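Local coordinates for polar amino acid ABC uptake transporter substrate binding protein (Streptococcus thermophilus LMG 18311, PDB 3HV1) that probably captures polar amino acids outside the membrane and hands them to an ABC uptake transporter, as a family 3 solute-binding protein, at residues W69-K72 against E73-L76; Y36-K39 against D40-I44. All blocks are in the same frame, centred on the assembly; numbering follows the deposited sequence.

Contact 1 (W69-K72 against E73-L76); sequences WDMK and ETEL
Lys72 and Glu73 lie side by side and point the same way, the carboxylate resting along the lysine's methylenes: Glu73 OE2 comes within 3.4 Å of both Lys72 CG and Lys72 CE. Lys72 NZ stands 4.2 Å from Glu73 OE2, beyond a salt bridge, and each has a partner elsewhere. Glu73 OE2 is hydrogen-bonded to the hydroxyl of Tyr88, while the ammonium bends back and gives a bond of 3.1 Å from Lys72 NZ to Trp69 O. That carbonyl also accepts from Lys72 N, the two donors arriving from opposite faces of its plane. With CG between the backbone N and the carbonyl carbon (chi1 60°), the lysine chain turns back over the tryptophan, laying CD 3.4 Å above the middle of the indole. A long aliphatic chain with a charged end suits both tasks. Selenomethionine Met71 crosses Thr74. The helix begins beneath: Met71, at the N-cap position, accepts from Glu75 N at its carbonyl O over 2.8 Å, and Leu76 N follows onto Lys72 O. A water ties the 3-10 turn to it by donating to Asp70 O and Glu73 OE1. Further out, Ile84 of strand 83-84 touches Trp69, Lys72 and Leu76, joining helix 72-78 to the large sheet of this family 3 solute-binding fold; Arg94 packs on Lys72 and Glu73, and a purification-tag histidine, His263 of the second subunit, stacks on Trp69. The carbonyl and carboxylate probably help to stabilise the lysine's positive charge, though Arg94 may offset this; the NZ bond, with CD over the indole, links the 3-10 turn to the helix start.

Contact 2 (Y36-K39 against D40-I44); sequences YEEK and DGSYI
Tyr36 and Ile44 meet because both first torsions, chi1 57° and 59°, set the leading side-chain atom between the backbone N and the carbonyl carbon. The isoleucine's CG1 branch thereby comes over one face of the phenol, a CH-pi contact with CG1 4.0 Å from the ring centroid and offset toward its rim. Its tip, CD1, carries on to the phenol oxygen and also touches Glu38 CG. The backbones exchange two hydrogen bonds, Tyr36 N to Ile44 O and Ile44 N to Tyr36 O, as in an antiparallel hydrogen-bonded pair. On the other face of the hairpin, Glu37 CB meets the edge of the Tyr43 ring at CE1, 3.8 Å away, and a water donates to both Glu37 OE2 and Gly41 O. Tyr43 is itself edge-to-face with Phe27.

The chain reverses through a type I turn from Glu38 to Gly41, closed by Gly41 N to Glu38 O at 3.0 Å. Gly41, at phi 95°, holds a backbone shape in which a CB would press on the preceding carbonyl. Asp40 suits the corner as an acceptor: OD1 takes Ser42 N at 2.8 Å, an Asx turn, and Ser42 OG on its syn lone pair at 2.7 Å. At the start of the turn, Glu38 OE1 accepts from Lys39 N. The turn bond and the Asx turn hold the bend of this surface hairpin, and the local donors probably ease the gathering of carboxylates.

Overall arrangement
The two contacts lie in series along the chain, contact 2 closing before contact 1 opens, with helix 46-56 and strand 61-66 between them. Their centres are 21 Å apart and their nearest atoms about 10 Å, so they do not touch. Strand 61-66 connects them in structure as well as in sequence: Tyr43 of contact 2 packs on its Trp64 and Ala66, and the chain leaving it runs into the turn of contact 1. Each centre is 18 Å from the centre of the chain. Contact 2 belongs to a small antiparallel sheet, contact 1 to the start of a helix beside the large mixed sheet.

Contact 1 (W69-K72 against E73-L76)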
ATOM      1  N   TRP A  69       8.030  15.280  20.882  1.00 34.01           N
ATOM      2  CA  TRP A  69       7.963  14.266  19.826  1.00 33.42           C
ATOM      3  C   TRP A  69       8.503  12.889  20.213  1.00 34.94           C
ATOM      4  O   TRP A  69       7.932  11.865  19.836  1.00 33.77           O
ATOM      5  CB  TRP A  69       8.674  14.777  18.564  1.00 33.84           C
ATOM      6  CG  TRP A  69       8.349  14.000  17.301  1.00 33.00           C
ATOM      7  CD1 TRP A  69       9.239  13.369  16.483  1.00 33.13           C
ATOM      8  CD2 TRP A  69       7.053  13.798  16.714  1.00 31.30           C
ATOM      9  NE1 TRP A  69       8.583  12.785  15.426  1.00 32.79           N
ATOM     10  CE2 TRP A  69       7.240  13.031  15.542  1.00 31.55           C
ATOM     11  CE3 TRP A  69       5.754  14.188  17.064  1.00 31.64           C
ATOM     12  CZ2 TRP A  69       6.173  12.641  14.713  1.00 28.70           C
ATOM     13  CZ3 TRP A  69       4.689  13.799  16.237  1.00 30.66           C
ATOM     14  CH2 TRP A  69       4.912  13.034  15.076  1.00 28.03           C
ATOM     15  N   ASP A  70       9.597  12.852  20.969  1.00 35.76           N
ATOM     16  CA  ASP A  70      10.173  11.572  21.378  1.00 35.95           C
ATOM     17  C   ASP A  70       9.185  10.748  22.190  1.00 34.26           C
ATOM     18  O   ASP A  70       9.260   9.519  22.221  1.00 32.81           O
ATOM     19  CB  ASP A  70      11.438  11.791  22.214  1.00 40.27           C
ATOM     20  CG  ASP A  70      12.521  12.522  21.451  1.00 44.17           C
ATOM     21  OD1 ASP A  70      12.764  12.155  20.280  1.00 44.61           O
ATOM     22  OD2 ASP A  70      13.134  13.454  22.022  1.00 47.05           O
HETATM   23  N   MSE A  71       8.254  11.436  22.837  1.00 33.49           N
HETATM   24  CA  MSE A  71       7.260  10.786  23.681  1.00 34.82           C
HETATM   25  C   MSE A  71       5.947  10.473  22.978  1.00 32.75           C
HETATM   26  O   MSE A  71       4.972  10.093  23.625  1.00 30.56           O
HETATM   27  CB  MSE A  71       6.956  11.676  24.885  1.00 40.27           C
HETATM   28  CG  MSE A  71       8.097  11.862  25.842  1.00 44.22           C
HETATM   29 SE   MSE A  71       8.689  10.208  26.608  1.00 55.73          SE
HETATM   30  CE  MSE A  71       7.057   9.614  27.456  1.00 47.88           C
ATOM     31  N   LYS A  72       5.921  10.608  21.658  1.00 30.88           N
ATOM     32  CA  LYS A  72       4.688  10.374  20.921  1.00 28.36           C
ATOM     33  C   LYS A  72       4.006   9.031  21.123  1.00 27.75           C
ATOM     34  O   LYS A  72       2.804   8.998  21.368  1.00 27.86           O
ATOM     35  CB  LYS A  72       4.898  10.625  19.422  1.00 26.96           C
ATOM     36  CG  LYS A  72       5.943   9.753  18.761  1.00 23.68           C
ATOM     37  CD  LYS A  72       6.153  10.222  17.323  1.00 23.21           C
ATOM     38  CE  LYS A  72       7.381   9.569  16.710  1.00 24.32           C
ATOM     39  NZ  LYS A  72       8.618  10.012  17.403  1.00 21.72           N
ATOM     40  N   GLU A  73       4.735   7.920  21.017  1.00 28.07           N
ATOM     41  CA  GLU A  73       4.090   6.618  21.194  1.00 27.48           C
ATOM     42  C   GLU A  73       3.595   6.450  22.618  1.00 28.52           C
ATOM     43  O   GLU A  73       2.547   5.845  22.861  1.00 27.10           O
ATOM     44  CB  GLU A  73       5.033   5.457  20.881  1.00 30.14           C
ATOM     45  CG  GLU A  73       5.316   5.209  19.410  1.00 29.55           C
ATOM     46  CD  GLU A  73       6.362   6.154  18.865  1.00 30.05           C
ATOM     47  OE1 GLU A  73       7.293   6.500  19.621  1.00 28.63           O
ATOM     48  OE2 GLU A  73       6.263   6.537  17.683  1.00 27.43           O
ATOM     49  N   THR A  74       4.359   6.971  23.567  1.00 30.13           N
ATOM     50  CA  THR A  74       3.968   6.874  24.963  1.00 32.27           C
ATOM     51  C   THR A  74       2.689   7.667  25.188  1.00 32.69           C
ATOM     52  O   THR A  74       1.751   7.172  25.808  1.00 34.81           O
ATOM     53  CB  THR A  74       5.062   7.414  25.885  1.00 33.46           C
ATOM     54  OG1 THR A  74       6.254   6.635  25.711  1.00 35.34           O
ATOM     55  CG2 THR A  74       4.607   7.333  27.343  1.00 33.24           C
ATOM     56  N   GLU A  75       2.656   8.895  24.672  1.00 32.14           N
ATOM     57  CA  GLU A  75       1.490   9.757  24.800  1.00 32.43           C
ATOM     58  C   GLU A  75       0.251   9.081  24.223  1.00 30.86           C
ATOM     59  O   GLU A  75      -0.839   9.183  24.779  1.00 29.47           O
ATOM     60  CB  GLU A  75       1.729  11.076  24.067  1.00 35.28           C
ATOM     61  CG  GLU A  75       2.688  12.015  24.763  1.00 40.41           C
ATOM     62  CD  GLU A  75       2.000  12.842  25.819  1.00 44.49           C
ATOM     63  OE1 GLU A  75       1.274  13.790  25.452  1.00 44.25           O
ATOM     64  OE2 GLU A  75       2.174  12.534  27.017  1.00 49.75           O
ATOM     65  N   LEU A  76       0.433   8.391  23.101  1.00 30.15           N
ATOM     66  CA  LEU A  76      -0.657   7.699  22.427  1.00 28.64           C
ATOM     67  C   LEU A  76      -1.183   6.519  23.237  1.00 29.20           C
ATOM     68  O   LEU A  76      -2.393   6.345  23.405  1.00 28.12           O
ATOM     69  CB  LEU A  76      -0.179   7.201  21.060  1.00 28.62           C
ATOM     70  CG  LEU A  76      -1.219   6.500  20.185  1.00 28.09           C
ATOM     71  CD1 LEU A  76      -2.364   7.448  19.847  1.00 27.07           C
ATOM     72  CD2 LEU A  76      -0.535   6.007  18.922  1.00 26.17           C
TER
HETATM   73  O   HOH W   1       7.519   7.336  22.686  1.00 40.17           O

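Contact 2 (Y36-K39 against D40-I44)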
ATOM      1  N   TYR A  36       2.835  23.195  12.920  1.00 18.87           N
ATOM      2  CA  TYR A  36       3.777  23.944  13.723  1.00 23.55           C
ATOM      3  C   TYR A  36       3.176  25.182  14.362  1.00 23.36           C
ATOM      4  O   TYR A  36       2.103  25.648  13.982  1.00 21.10           O
ATOM      5  CB  TYR A  36       4.986  24.328  12.859  1.00 24.09           C
ATOM      6  CG  TYR A  36       4.635  25.123  11.611  1.00 25.82           C
ATOM      7  CD1 TYR A  36       4.717  26.516  11.597  1.00 24.61           C
ATOM      8  CD2 TYR A  36       4.213  24.479  10.444  1.00 25.15           C
ATOM      9  CE1 TYR A  36       4.397  27.247  10.450  1.00 26.69           C
ATOM     10  CE2 TYR A  36       3.888  25.201   9.296  1.00 27.35           C
ATOM     11  CZ  TYR A  36       3.983  26.579   9.305  1.00 27.52           C
ATOM     12  OH  TYR A  36       3.671  27.291   8.169  1.00 29.59           O
ATOM     13  N   GLU A  37       3.886  25.706  15.353  1.00 27.21           N
ATOM     14  CA  GLU A  37       3.443  26.899  16.048  1.00 30.08           C
ATOM     15  C   GLU A  37       4.067  28.113  15.370  1.00 32.60           C
ATOM     16  O   GLU A  37       5.279  28.168  15.168  1.00 33.18           O
ATOM     17  CB  GLU A  37       3.853  26.830  17.520  1.00 33.08           C
ATOM     18  CG  GLU A  37       3.734  28.153  18.240  1.00 37.88           C
ATOM     19  CD  GLU A  37       3.799  28.011  19.741  1.00 39.69           C
ATOM     20  OE1 GLU A  37       4.513  27.106  20.222  1.00 40.22           O
ATOM     21  OE2 GLU A  37       3.142  28.815  20.435  1.00 41.34           O
ATOM     22  N   GLU A  38       3.230  29.075  14.999  1.00 34.75           N
ATOM     23  CA  GLU A  38       3.703  30.287  14.346  1.00 38.04           C
ATOM     24  C   GLU A  38       4.176  31.284  15.384  1.00 39.65           C
ATOM     25  O   GLU A  38       4.066  31.048  16.587  1.00 39.08           O
ATOM     26  CB  GLU A  38       2.583  30.927  13.528  1.00 39.88           C
ATOM     27  CG  GLU A  38       2.790  30.918  12.020  1.00 42.25           C
ATOM     28  CD  GLU A  38       4.114  31.534  11.588  1.00 44.81           C
ATOM     29  OE1 GLU A  38       4.541  32.545  12.194  1.00 45.95           O
ATOM     30  OE2 GLU A  38       4.719  31.012  10.626  1.00 44.70           O
ATOM     31  N   LYS A  39       4.693  32.410  14.906  1.00 42.23           N
ATOM     32  CA  LYS A  39       5.175  33.466  15.784  1.00 45.33           C
ATOM     33  C   LYS A  39       4.052  33.913  16.716  1.00 45.84           C
ATOM     34  O   LYS A  39       4.244  34.015  17.929  1.00 45.16           O
ATOM     35  CB  LYS A  39       5.664  34.650  14.948  1.00 47.95           C
ATOM     36  CG  LYS A  39       6.090  35.873  15.751  1.00 52.00           C
ATOM     37  CD  LYS A  39       7.295  35.586  16.638  1.00 54.27           C
ATOM     38  CE  LYS A  39       7.830  36.863  17.287  1.00 55.53           C
ATOM     39  NZ  LYS A  39       6.805  37.570  18.111  1.00 56.32           N
ATOM     40  N   ASP A  40       2.875  34.157  16.141  1.00 45.17           N
ATOM     41  CA  ASP A  40       1.721  34.609  16.911  1.00 44.47           C
ATOM     42  C   ASP A  40       1.145  33.567  17.861  1.00 42.87           C
ATOM     43  O   ASP A  40       0.176  33.846  18.563  1.00 44.80           O
ATOM     44  CB  ASP A  40       0.611  35.096  15.981  1.00 45.84           C
ATOM     45  CG  ASP A  40       0.172  34.040  14.991  1.00 47.27           C
ATOM     46  OD1 ASP A  40       0.131  32.844  15.361  1.00 45.80           O
ATOM     47  OD2 ASP A  40      -0.144  34.413  13.842  1.00 48.60           O
ATOM     48  N   GLY A  41       1.723  32.370  17.870  1.00 40.30           N
ATOM     49  CA  GLY A  41       1.239  31.334  18.765  1.00 36.40           C
ATOM     50  C   GLY A  41       0.227  30.350  18.200  1.00 33.86           C
ATOM     51  O   GLY A  41      -0.093  29.356  18.845  1.00 33.03           O
ATOM     52  N   SER A  42      -0.287  30.615  17.006  1.00 30.54           N
ATOM     53  CA  SER A  42      -1.257  29.713  16.396  1.00 28.88           C
ATOM     54  C   SER A  42      -0.591  28.433  15.888  1.00 27.29           C
ATOM     55  O   SER A  42       0.621  28.398  15.689  1.00 25.89           O
ATOM     56  CB  SER A  42      -1.951  30.412  15.227  1.00 28.42           C
ATOM     57  OG  SER A  42      -1.024  30.709  14.195  1.00 31.07           O
ATOM     58  N   TYR A  43      -1.385  27.380  15.702  1.00 25.07           N
ATOM     59  CA  TYR A  43      -0.884  26.114  15.169  1.00 22.61           C
ATOM     60  C   TYR A  43      -1.432  26.007  13.757  1.00 22.85           C
ATOM     61  O   TYR A  43      -2.643  26.064  13.553  1.00 22.79           O
ATOM     62  CB  TYR A  43      -1.384  24.913  15.968  1.00 24.57           C
ATOM     63  CG  TYR A  43      -0.904  24.835  17.396  1.00 25.48           C
ATOM     64  CD1 TYR A  43       0.314  25.399  17.786  1.00 28.52           C
ATOM     65  CD2 TYR A  43      -1.653  24.162  18.354  1.00 27.21           C
ATOM     66  CE1 TYR A  43       0.766  25.294  19.104  1.00 28.79           C
ATOM     67  CE2 TYR A  43      -1.212  24.043  19.664  1.00 29.82           C
ATOM     68  CZ  TYR A  43      -0.007  24.609  20.034  1.00 29.03           C
ATOM     69  OH  TYR A  43       0.418  24.467  21.330  1.00 32.02           O
ATOM     70  N   ILE A  44      -0.543  25.842  12.785  1.00 22.20           N
ATOM     71  CA  ILE A  44      -0.955  25.752  11.396  1.00 20.36           C
ATOM     72  C   ILE A  44      -0.133  24.709  10.657  1.00 18.74           C
ATOM     73  O   ILE A  44       0.901  24.271  11.144  1.00 19.70           O
ATOM     74  CB  ILE A  44      -0.766  27.103  10.667  1.00 21.58           C
ATOM     75  CG1 ILE A  44       0.709  27.518  10.734  1.00 19.66           C
ATOM     76  CG2 ILE A  44      -1.654  28.184  11.299  1.00 22.05           C
ATOM     77  CD1 ILE A  44       1.054  28.681   9.848  1.00 21.00           C
TER
HETATM   78  O   HOH W   2       0.552  28.822  21.458  1.00 53.50           O